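FKBP-type peptidyl-prolyl cis-trans isomerase fkpA (Escherichia coli, PDB 1Q6I) catalyses the cis-trans isomerization of peptide bonds preceding proline, accelerates protein folding in the bacterial periplasm, and acts as a folding chaperone. Local coordinates at residues P136-T141 against F168-V173; V142-K147 against F216-L221; P175-G180 against I190-P195. All coordinates share one frame; numbering follows the deposited sequence.

Contact 1: P136-T141 against F168-V173. With FK5 (8-deethyl-8-[but-3-enyl]-ascomycin), chain C.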
# COMPACT_ATOMS: atom_id res chain seq x y z
N PRO A 136 7.74 12.49 45.52
CA PRO A 136 6.77 11.71 44.75
C PRO A 136 6.65 10.29 45.27
O PRO A 136 7.66 9.67 45.56
CB PRO A 136 7.36 11.68 43.35
CG PRO A 136 8.33 12.78 43.31
CD PRO A 136 8.82 13.00 44.68
N LYS A 137 5.42 9.80 45.38
CA LYS A 137 5.18 8.40 45.69
C LYS A 137 4.39 7.76 44.53
O LYS A 137 3.87 8.44 43.64
CB LYS A 137 4.44 8.27 47.02
CG LYS A 137 5.36 8.49 48.22
CD LYS A 137 4.76 9.30 49.37
CE LYS A 137 5.91 9.98 50.20
NZ LYS A 137 5.53 11.28 50.89
N ASP A 138 4.31 6.44 44.53
CA ASP A 138 3.68 5.70 43.42
C ASP A 138 2.30 6.16 42.83
O ASP A 138 2.17 6.44 41.61
CB ASP A 138 3.66 4.21 43.78
CG ASP A 138 5.05 3.60 43.67
OD1 ASP A 138 5.79 3.95 42.70
OD2 ASP A 138 5.50 2.78 44.48
N SER A 139 1.27 6.23 43.62
CA SER A 139 0.02 6.71 43.08
C SER A 139 0.04 8.24 42.76
O SER A 139 -0.93 8.75 42.23
CB SER A 139 -1.09 6.44 44.07
OG SER A 139 -0.85 7.17 45.27
N ASP A 140 1.12 8.97 43.04
CA ASP A 140 1.09 10.44 42.84
C ASP A 140 1.12 10.90 41.38
O ASP A 140 1.59 10.21 40.47
CB ASP A 140 2.28 11.17 43.50
CG ASP A 140 2.28 11.15 45.04
OD1 ASP A 140 1.26 10.81 45.68
OD2 ASP A 140 3.33 11.47 45.68
N THR A 141 0.69 12.14 41.19
CA THR A 141 0.86 12.83 39.92
C THR A 141 2.00 13.85 40.04
O THR A 141 2.10 14.59 41.02
CB THR A 141 -0.41 13.56 39.57
OG1 THR A 141 -1.42 12.60 39.24
CG2 THR A 141 -0.22 14.47 38.31
N PHE A 168 1.95 13.73 34.58
CA PHE A 168 1.63 12.32 34.43
C PHE A 168 1.64 11.58 35.78
O PHE A 168 2.20 12.06 36.79
CB PHE A 168 2.63 11.67 33.49
CG PHE A 168 4.04 11.81 33.95
CD1 PHE A 168 4.52 11.03 34.97
CD2 PHE A 168 4.88 12.73 33.34
CE1 PHE A 168 5.83 11.16 35.39
CE2 PHE A 168 6.17 12.86 33.75
CZ PHE A 168 6.65 12.08 34.79
N ARG A 169 1.08 10.40 35.79
CA ARG A 169 1.15 9.56 36.98
C ARG A 169 2.55 8.93 37.06
O ARG A 169 3.10 8.44 36.06
CB ARG A 169 0.03 8.50 36.98
CG ARG A 169 -1.39 9.13 37.10
CD ARG A 169 -2.51 8.11 37.26
NE ARG A 169 -2.60 7.18 36.14
CZ ARG A 169 -3.39 7.34 35.09
NH1 ARG A 169 -4.18 8.41 35.01
NH2 ARG A 169 -3.41 6.44 34.12
N LEU A 170 3.17 9.04 38.23
CA LEU A 170 4.53 8.55 38.46
C LEU A 170 4.69 7.11 38.05
O LEU A 170 5.71 6.74 37.50
CB LEU A 170 4.92 8.67 39.94
CG LEU A 170 6.36 8.22 40.26
CD1 LEU A 170 7.32 9.11 39.53
CD2 LEU A 170 6.61 8.22 41.76
N ASP A 171 3.65 6.30 38.29
CA ASP A 171 3.64 4.88 38.00
C ASP A 171 3.26 4.54 36.55
O ASP A 171 3.25 3.38 36.17
CB ASP A 171 2.68 4.14 38.97
CG ASP A 171 3.20 4.16 40.40
OD1 ASP A 171 2.40 4.07 41.33
OD2 ASP A 171 4.40 4.26 40.71
N GLY A 172 2.91 5.55 35.76
CA GLY A 172 2.54 5.32 34.38
C GLY A 172 3.67 5.49 33.37
O GLY A 172 3.47 5.24 32.17
N VAL A 173 4.86 5.87 33.85
CA VAL A 173 6.01 6.15 32.99
C VAL A 173 7.12 5.07 33.02
O VAL A 173 7.03 4.08 33.75
CB VAL A 173 6.62 7.53 33.36
CG1 VAL A 173 5.62 8.64 33.03
CG2 VAL A 173 7.03 7.57 34.80
C1 FK5 C . 7.71 8.25 29.41
C2 FK5 C . 8.95 9.10 29.39
C3 FK5 C . 9.60 9.75 30.59
C4 FK5 C . 8.64 10.85 30.97
C5 FK5 C . 8.56 11.91 29.87
C6 FK5 C . 8.32 11.33 28.47
C8 FK5 C . 9.83 9.81 27.27
C9 FK5 C . 9.95 10.69 26.24
C10 FK5 C . 9.15 10.52 24.98
C11 FK5 C . 9.14 9.11 24.37
C12 FK5 C . 8.10 8.99 23.25
C13 FK5 C . 6.76 9.58 23.65
C14 FK5 C . 6.96 10.97 24.20
C15 FK5 C . 5.66 11.64 24.66
C16 FK5 C . 5.08 12.56 23.61
C17 FK5 C . 3.85 12.05 22.87
C18 FK5 C . 3.18 10.84 23.54
C19 FK5 C . 1.94 11.17 24.37
C20 FK5 C . 0.93 10.12 24.56
C21 FK5 C . 0.27 9.93 25.89
C22 FK5 C . 1.05 9.01 26.81
C23 FK5 C . 2.16 9.54 27.66
C24 FK5 C . 2.93 8.42 28.35
C25 FK5 C . 4.35 8.94 28.46
C26 FK5 C . 5.47 7.98 28.87
C27 FK5 C . 5.29 6.78 28.05
C28 FK5 C . 4.86 5.59 28.75
C29 FK5 C . 4.84 4.26 28.10
C30 FK5 C . 6.05 3.45 28.53
C31 FK5 C . 5.95 2.01 28.03
C32 FK5 C . 4.66 1.44 28.53
C33 FK5 C . 3.48 2.22 27.99
C34 FK5 C . 3.55 3.61 28.56
C35 FK5 C . 10.49 8.69 23.84
C36 FK5 C . 4.30 11.77 21.44
C37 FK5 C . 1.73 12.51 25.01
C38 FK5 C . -1.15 9.42 25.62
C39 FK5 C . -2.15 10.36 26.25
C40 FK5 C . -3.35 10.76 25.51
C41 FK5 C . 4.30 10.01 29.51
C42 FK5 C . 5.58 6.83 26.58
C43 FK5 C . 5.57 8.50 21.88
C44 FK5 C . 5.01 13.39 26.15
C45 FK5 C . 8.03 0.87 27.65
N7 FK5 C . 9.08 10.06 28.31
O1 FK5 C . 6.78 8.56 28.64
O2 FK5 C . 7.55 7.21 30.34
O3 FK5 C . 10.50 8.61 27.18
O4 FK5 C . 10.80 11.80 26.35
O5 FK5 C . 7.81 10.84 25.33
O6 FK5 C . 9.79 11.45 24.06
O7 FK5 C . 5.88 9.70 22.56
O8 FK5 C . 5.96 12.41 25.79
O9 FK5 C . 0.79 7.64 26.93
O10 FK5 C . 2.45 8.16 29.64
O11 FK5 C . 7.00 1.22 28.55
O12 FK5 C . 4.53 0.09 28.18
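Leu170 lays its CD2 methyl over the turn at residues 137-140, 3.3 Å from the carbonyl O of Lys137 and 3.9 Å from CB of Pro136. Here, in the FKBP domain, the loop leading into strand 141-150 packs against the chain as it leaves strand 166-169, and the antiparallel sheet gives way to turns on both sides. In Leu170 CG stands anti to the backbone N (chi1 -178°), and CD2 is the branch that reaches the turn. Pro136 also packs on Val142 and Leu220, so the proline joins the leucine to the sheet.

Residues 137-140 form a type I beta turn. The Asp140 carboxylate folds back over it, and Lys137 N donates to OD2 at 2.7 Å, meeting the oxygen from above the carboxylate plane. The turn leaves Asp140 O aimed at the opposing chain, where it accepts a nearly straight bond from Leu170 N. One residue on, Thr141 and Arg169 form a non-hydrogen-bonded antiparallel pair, with Thr141 CA 3.5 Å from Phe168 O. The acidic side chains of Asp138 and Asp171 are modelled implausibly close, and their detailed geometry is doubtful; Asp138 also has a salt bridge to Lys182. At the far end of 168-173 the chain reaches the bound macrolide, where Val173 CB lies 3.2 Å from FK5 O2.

Contact 2: V142-K147 against F216-L221. With FK5 (8-deethyl-8-[but-3-enyl]-ascomycin), chain C.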
# COMPACT_ATOMS: atom_id res chain seq x y z
N VAL A 142 2.84 13.92 39.01
CA VAL A 142 3.95 14.84 38.98
C VAL A 142 3.83 15.70 37.75
O VAL A 142 3.31 15.26 36.70
CB VAL A 142 5.33 14.14 38.96
CG1 VAL A 142 5.58 13.36 40.27
CG2 VAL A 142 5.50 13.25 37.74
N VAL A 143 4.29 16.95 37.90
CA VAL A 143 4.37 17.92 36.83
C VAL A 143 5.87 18.27 36.66
O VAL A 143 6.51 18.68 37.64
CB VAL A 143 3.59 19.22 37.17
CG1 VAL A 143 3.63 20.19 36.00
CG2 VAL A 143 2.16 18.94 37.60
N VAL A 144 6.41 18.13 35.44
CA VAL A 144 7.83 18.37 35.18
C VAL A 144 8.15 19.08 33.89
O VAL A 144 7.39 19.01 32.92
CB VAL A 144 8.56 17.00 35.02
CG1 VAL A 144 8.40 16.15 36.26
CG2 VAL A 144 8.01 16.20 33.80
N ASN A 145 9.28 19.78 33.86
CA ASN A 145 9.86 20.16 32.59
C ASN A 145 11.02 19.19 32.39
O ASN A 145 11.65 18.73 33.34
CB ASN A 145 10.34 21.60 32.55
CG ASN A 145 9.20 22.60 32.47
OD1 ASN A 145 8.35 22.55 31.55
ND2 ASN A 145 9.18 23.51 33.41
N TYR A 146 11.31 18.84 31.15
CA TYR A 146 12.44 17.94 30.90
C TYR A 146 13.01 18.09 29.50
O TYR A 146 12.41 18.63 28.58
CB TYR A 146 12.05 16.47 31.15
CG TYR A 146 11.08 15.96 30.14
CD1 TYR A 146 9.74 16.18 30.31
CD2 TYR A 146 11.51 15.33 28.96
CE1 TYR A 146 8.82 15.77 29.39
CE2 TYR A 146 10.58 14.91 28.01
CZ TYR A 146 9.22 15.15 28.24
OH TYR A 146 8.22 14.79 27.33
N LYS A 147 14.19 17.57 29.34
CA LYS A 147 14.86 17.55 28.09
C LYS A 147 15.44 16.18 28.06
O LYS A 147 16.04 15.76 29.06
CB LYS A 147 15.95 18.58 28.15
CG LYS A 147 16.81 18.64 26.97
CD LYS A 147 17.61 19.96 26.98
CE LYS A 147 18.90 19.83 27.76
NZ LYS A 147 19.90 20.77 27.18
N PHE A 216 18.17 12.24 30.75
CA PHE A 216 17.14 13.24 30.94
C PHE A 216 17.56 14.32 31.95
O PHE A 216 18.05 13.99 33.06
CB PHE A 216 15.89 12.56 31.48
CG PHE A 216 15.12 11.80 30.45
CD1 PHE A 216 14.24 12.44 29.62
CD2 PHE A 216 15.25 10.44 30.35
CE1 PHE A 216 13.53 11.75 28.70
CE2 PHE A 216 14.55 9.75 29.43
CZ PHE A 216 13.68 10.40 28.61
N ASP A 217 17.39 15.58 31.60
CA ASP A 217 17.48 16.67 32.58
C ASP A 217 16.07 17.10 32.98
O ASP A 217 15.36 17.66 32.15
CB ASP A 217 18.21 17.86 32.01
CG ASP A 217 19.60 17.52 31.60
OD1 ASP A 217 20.35 16.99 32.47
OD2 ASP A 217 20.02 17.72 30.44
N VAL A 218 15.70 16.81 34.23
CA VAL A 218 14.40 17.02 34.76
C VAL A 218 14.29 18.08 35.85
O VAL A 218 15.12 18.12 36.78
CB VAL A 218 13.93 15.72 35.38
CG1 VAL A 218 12.46 15.77 35.70
CG2 VAL A 218 14.18 14.59 34.48
N GLU A 219 13.26 18.92 35.77
CA GLU A 219 12.89 19.80 36.87
C GLU A 219 11.51 19.36 37.39
O GLU A 219 10.57 19.26 36.61
CB GLU A 219 12.87 21.27 36.44
CG GLU A 219 14.20 21.78 35.95
CD GLU A 219 14.19 23.24 35.56
OE1 GLU A 219 13.08 23.86 35.39
OE2 GLU A 219 15.34 23.76 35.42
N LEU A 220 11.41 19.08 38.70
CA LEU A 220 10.14 18.69 39.32
C LEU A 220 9.40 19.89 39.93
O LEU A 220 9.83 20.46 40.94
CB LEU A 220 10.37 17.63 40.39
CG LEU A 220 9.24 17.09 41.24
CD1 LEU A 220 8.17 16.44 40.39
CD2 LEU A 220 9.86 16.09 42.17
N LEU A 221 8.28 20.25 39.29
CA LEU A 221 7.50 21.44 39.67
C LEU A 221 6.42 21.17 40.70
O LEU A 221 6.17 22.00 41.57
CB LEU A 221 6.82 22.05 38.47
CG LEU A 221 7.70 22.32 37.27
CD1 LEU A 221 6.79 22.88 36.20
CD2 LEU A 221 8.78 23.33 37.65
C1 FK5 C . 7.71 8.25 29.41
C2 FK5 C . 8.95 9.10 29.39
C3 FK5 C . 9.60 9.75 30.59
C4 FK5 C . 8.64 10.85 30.97
C5 FK5 C . 8.56 11.91 29.87
C6 FK5 C . 8.32 11.33 28.47
C8 FK5 C . 9.83 9.81 27.27
C9 FK5 C . 9.95 10.69 26.24
C10 FK5 C . 9.15 10.52 24.98
C11 FK5 C . 9.14 9.11 24.37
C12 FK5 C . 8.10 8.99 23.25
C13 FK5 C . 6.76 9.58 23.65
C14 FK5 C . 6.96 10.97 24.20
C15 FK5 C . 5.66 11.64 24.66
C16 FK5 C . 5.08 12.56 23.61
C17 FK5 C . 3.85 12.05 22.87
C18 FK5 C . 3.18 10.84 23.54
C19 FK5 C . 1.94 11.17 24.37
C20 FK5 C . 0.93 10.12 24.56
C21 FK5 C . 0.27 9.93 25.89
C22 FK5 C . 1.05 9.01 26.81
C23 FK5 C . 2.16 9.54 27.66
C24 FK5 C . 2.93 8.42 28.35
C25 FK5 C . 4.35 8.94 28.46
C26 FK5 C . 5.47 7.98 28.87
C27 FK5 C . 5.29 6.78 28.05
C28 FK5 C . 4.86 5.59 28.75
C29 FK5 C . 4.84 4.26 28.10
C30 FK5 C . 6.05 3.45 28.53
C31 FK5 C . 5.95 2.01 28.03
C32 FK5 C . 4.66 1.44 28.53
C33 FK5 C . 3.48 2.22 27.99
C34 FK5 C . 3.55 3.61 28.56
C35 FK5 C . 10.49 8.69 23.84
C36 FK5 C . 4.30 11.77 21.44
C37 FK5 C . 1.73 12.51 25.01
C38 FK5 C . -1.15 9.42 25.62
C39 FK5 C . -2.15 10.36 26.25
C40 FK5 C . -3.35 10.76 25.51
C41 FK5 C . 4.30 10.01 29.51
C42 FK5 C . 5.58 6.83 26.58
C43 FK5 C . 5.57 8.50 21.88
C44 FK5 C . 5.01 13.39 26.15
C45 FK5 C . 8.03 0.87 27.65
N7 FK5 C . 9.08 10.06 28.31
O1 FK5 C . 6.78 8.56 28.64
O2 FK5 C . 7.55 7.21 30.34
O3 FK5 C . 10.50 8.61 27.18
O4 FK5 C . 10.80 11.80 26.35
O5 FK5 C . 7.81 10.84 25.33
O6 FK5 C . 9.79 11.45 24.06
O7 FK5 C . 5.88 9.70 22.56
O8 FK5 C . 5.96 12.41 25.79
O9 FK5 C . 0.79 7.64 26.93
O10 FK5 C . 2.45 8.16 29.64
O11 FK5 C . 7.00 1.22 28.55
O12 FK5 C . 4.53 0.09 28.18
O HOH W 1 19.02 15.91 28.38
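Two neighbouring strands of the curled antiparallel FKBP sheet, 141-150 and 214-223, meet here, and one end of the pair forms part of the ligand pocket. Their segments 142-147 and 216-221 run at 164° to each other, joined by five backbone hydrogen bonds. Asn145 and Glu219 exchange two, as do Lys147 and Asp217, while Leu221 N donates to Val143 O at 2.9 Å.

Val144, Tyr146, Val218 and Leu220 share the buried face, where CG1 of Val144 lies 4.1 Å from both Val218 CG1 and Leu220 CD1. The Tyr146 ring runs alongside that of Phe216, with Tyr146 CD2 4.0 Å from Phe216 CD1. FK5 C5 sits over one face of the tyrosine, offset toward the rim, whereas FK5 O4 lies in the plane of the Phe216 ring at its edge, 3.6 Å from CE1. A water lies within hydrogen-bonding distance of Lys147 O (3.1 Å) and Asp217 OD2 (2.9 Å), bridging backbone and carboxylate.

The Tyr146 hydroxyl is hydrogen-bonded to Asp157 and Arg162, which would hold the far end of the ring in place. An oxygen at the Phe216 edge faces weakly positive ring hydrogens, so the aromatic wall can favour a ligand carbonyl without a conventional hydrogen bond.

Contact 3: P175-G180 against I190-P195. With FK5 (8-deethyl-8-[but-3-enyl]-ascomycin), chain C.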
# COMPACT_ATOMS: atom_id res chain seq x y z
N PRO A 175 10.34 2.94 34.02
CA PRO A 175 10.81 2.71 35.41
C PRO A 175 11.92 3.65 35.89
O PRO A 175 11.95 4.02 37.07
CB PRO A 175 11.23 1.23 35.43
CG PRO A 175 10.58 0.62 34.16
CD PRO A 175 10.29 1.70 33.21
N GLY A 176 12.83 4.02 34.99
CA GLY A 176 13.90 4.93 35.39
C GLY A 176 13.37 6.27 35.90
O GLY A 176 14.00 6.95 36.72
N TRP A 177 12.23 6.70 35.38
CA TRP A 177 11.64 7.95 35.87
C TRP A 177 10.85 7.63 37.14
O TRP A 177 10.87 8.38 38.08
CB TRP A 177 10.68 8.57 34.85
CG TRP A 177 11.28 9.46 33.86
CD1 TRP A 177 12.11 9.11 32.84
CD2 TRP A 177 11.06 10.86 33.74
NE1 TRP A 177 12.44 10.22 32.10
CE2 TRP A 177 11.80 11.31 32.63
CE3 TRP A 177 10.30 11.79 34.45
CZ2 TRP A 177 11.83 12.64 32.22
CZ3 TRP A 177 10.28 13.11 34.05
CH2 TRP A 177 11.06 13.53 32.94
N THR A 178 10.11 6.53 37.14
CA THR A 178 9.33 6.17 38.31
C THR A 178 10.20 6.18 39.59
O THR A 178 9.85 6.80 40.61
CB THR A 178 8.67 4.80 38.09
OG1 THR A 178 7.73 4.88 37.00
CG2 THR A 178 7.84 4.40 39.31
N GLU A 179 11.36 5.56 39.47
CA GLU A 179 12.37 5.46 40.55
C GLU A 179 13.15 6.76 40.75
O GLU A 179 13.32 7.22 41.89
CB GLU A 179 13.39 4.38 40.17
CG GLU A 179 14.65 4.38 41.01
CD GLU A 179 15.67 3.32 40.59
OE1 GLU A 179 15.50 2.61 39.56
OE2 GLU A 179 16.68 3.23 41.30
N GLY A 180 13.61 7.34 39.63
CA GLY A 180 14.48 8.50 39.66
C GLY A 180 13.86 9.71 40.34
O GLY A 180 14.54 10.40 41.10
N ILE A 190 17.05 17.00 38.72
CA ILE A 190 17.86 15.82 38.71
C ILE A 190 18.16 15.41 37.29
O ILE A 190 17.38 15.64 36.39
CB ILE A 190 17.14 14.69 39.47
CG1 ILE A 190 18.05 13.48 39.61
CG2 ILE A 190 15.81 14.28 38.80
CD1 ILE A 190 17.53 12.42 40.56
N LYS A 191 19.33 14.85 37.11
CA LYS A 191 19.74 14.35 35.81
C LYS A 191 19.63 12.84 35.91
O LYS A 191 20.17 12.23 36.83
CB LYS A 191 21.16 14.79 35.49
CG LYS A 191 21.78 14.16 34.23
CD LYS A 191 23.03 14.97 33.78
CE LYS A 191 23.87 14.26 32.74
NZ LYS A 191 24.92 15.19 32.25
N LEU A 192 18.91 12.25 34.98
CA LEU A 192 18.73 10.81 35.00
C LEU A 192 19.43 10.23 33.79
O LEU A 192 19.25 10.71 32.69
CB LEU A 192 17.24 10.46 34.96
CG LEU A 192 16.26 10.98 36.04
CD1 LEU A 192 14.87 10.35 35.83
CD2 LEU A 192 16.70 10.64 37.44
N VAL A 193 20.24 9.21 34.02
CA VAL A 193 20.95 8.50 32.97
C VAL A 193 20.45 7.07 33.06
O VAL A 193 20.84 6.30 33.94
CB VAL A 193 22.44 8.64 33.17
CG1 VAL A 193 23.24 7.70 32.27
CG2 VAL A 193 22.79 10.07 32.88
N ILE A 194 19.55 6.75 32.13
CA ILE A 194 18.74 5.55 32.21
C ILE A 194 19.14 4.48 31.24
O ILE A 194 19.14 4.69 30.03
CB ILE A 194 17.25 5.92 32.00
CG1 ILE A 194 16.84 7.10 32.90
CG2 ILE A 194 16.33 4.74 32.27
CD1 ILE A 194 15.35 7.63 32.64
N PRO A 195 19.51 3.31 31.77
CA PRO A 195 19.78 2.13 30.96
C PRO A 195 18.55 1.69 30.18
O PRO A 195 17.42 1.87 30.67
CB PRO A 195 20.10 1.03 31.98
CG PRO A 195 20.23 1.64 33.26
CD PRO A 195 19.70 3.06 33.21
C1 FK5 C . 7.71 8.25 29.41
C2 FK5 C . 8.95 9.10 29.39
C3 FK5 C . 9.60 9.75 30.59
C4 FK5 C . 8.64 10.85 30.97
C5 FK5 C . 8.56 11.91 29.87
C6 FK5 C . 8.32 11.33 28.47
C8 FK5 C . 9.83 9.81 27.27
C9 FK5 C . 9.95 10.69 26.24
C10 FK5 C . 9.15 10.52 24.98
C11 FK5 C . 9.14 9.11 24.37
C12 FK5 C . 8.10 8.99 23.25
C13 FK5 C . 6.76 9.58 23.65
C14 FK5 C . 6.96 10.97 24.20
C15 FK5 C . 5.66 11.64 24.66
C16 FK5 C . 5.08 12.56 23.61
C17 FK5 C . 3.85 12.05 22.87
C18 FK5 C . 3.18 10.84 23.54
C19 FK5 C . 1.94 11.17 24.37
C20 FK5 C . 0.93 10.12 24.56
C21 FK5 C . 0.27 9.93 25.89
C22 FK5 C . 1.05 9.01 26.81
C23 FK5 C . 2.16 9.54 27.66
C24 FK5 C . 2.93 8.42 28.35
C25 FK5 C . 4.35 8.94 28.46
C26 FK5 C . 5.47 7.98 28.87
C27 FK5 C . 5.29 6.78 28.05
C28 FK5 C . 4.86 5.59 28.75
C29 FK5 C . 4.84 4.26 28.10
C30 FK5 C . 6.05 3.45 28.53
C31 FK5 C . 5.95 2.01 28.03
C32 FK5 C . 4.66 1.44 28.53
C33 FK5 C . 3.48 2.22 27.99
C34 FK5 C . 3.55 3.61 28.56
C35 FK5 C . 10.49 8.69 23.84
C36 FK5 C . 4.30 11.77 21.44
C37 FK5 C . 1.73 12.51 25.01
C38 FK5 C . -1.15 9.42 25.62
C39 FK5 C . -2.15 10.36 26.25
C40 FK5 C . -3.35 10.76 25.51
C41 FK5 C . 4.30 10.01 29.51
C42 FK5 C . 5.58 6.83 26.58
C43 FK5 C . 5.57 8.50 21.88
C44 FK5 C . 5.01 13.39 26.15
C45 FK5 C . 8.03 0.87 27.65
N7 FK5 C . 9.08 10.06 28.31
O1 FK5 C . 6.78 8.56 28.64
O2 FK5 C . 7.55 7.21 30.34
O3 FK5 C . 10.50 8.61 27.18
O4 FK5 C . 10.80 11.80 26.35
O5 FK5 C . 7.81 10.84 25.33
O6 FK5 C . 9.79 11.45 24.06
O7 FK5 C . 5.88 9.70 22.56
O8 FK5 C . 5.96 12.41 25.79
O9 FK5 C . 0.79 7.64 26.93
O10 FK5 C . 2.45 8.16 29.64
O11 FK5 C . 7.00 1.22 28.55
O12 FK5 C . 4.53 0.09 28.18
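Trp177 is held between ligand and protein. FK5 C3 lies over one face of its indole, 3.2 Å above the plane and 3.3 Å from NE1, and FK5 C4 follows over the carbons shared by the two rings. Against the opposite face comes Leu192 CD1, a CH-pi contact 4.2 Å from the centroid of the five-membered ring and only 9° off the normal. Ile194 crosses the indole at about a right angle, bringing CD1 to 3.6 Å from Trp177 CD1.

The indole swings out from the helix with CG anti to the carbonyl carbon (chi1 -87°), and its plane passes between the macrolide's six-membered nitrogen ring and the branched side chains of the strand. This is the floor of the FKBP binding pocket, where a tryptophan on the short helix lies beneath the ring that probably takes the place of a substrate proline, as in other members of the family. Phe216 and Tyr146 each meet the indole edge-to-face, adding two more aromatic rings around it.

Behind the tryptophan, helix 175-180 is seated on strand 189-194 through its two glycines. Ile194 CG2 packs directly on Gly176 CA at 4.0 Å, a close approach made possible by the absence of a side chain. One turn later Leu192 CD2 makes a similar approach to Gly180 CA at 3.8 Å. The two branches of Leu192 divide the work: CD1 lies against Gly176 O and the indole face, CD2 against Gly180. The axes of the short segments pass 9.1 Å apart, with no hydrogen bond between them. Further along, Ile190 CD1 meets Gly180 O. On the strand's flank, Lys191 and Val193 pack on Phe110 of helix 70-111.

In the fold
The three contacts illustrate how sheet and short helix both contribute to the pocket of an FKBP domain. Contacts 1 and 2 share that sheet, their centres about 13 Å apart, and Phe168 N bonds to Val142 O at 2.9 Å. Contact 3 lies about 11 Å from contact 2, centre to centre, and is nested within its chain loop; Phe216 N to Leu192 O, 2.7 Å, ties their strands. Contact 1 reaches the helix of contact 3 through Leu170 O and Thr178 OG1, 2.8 Å apart. All three touch FK5, which is also hydrogen-bonded to Ile174, Asp157 and Tyr200.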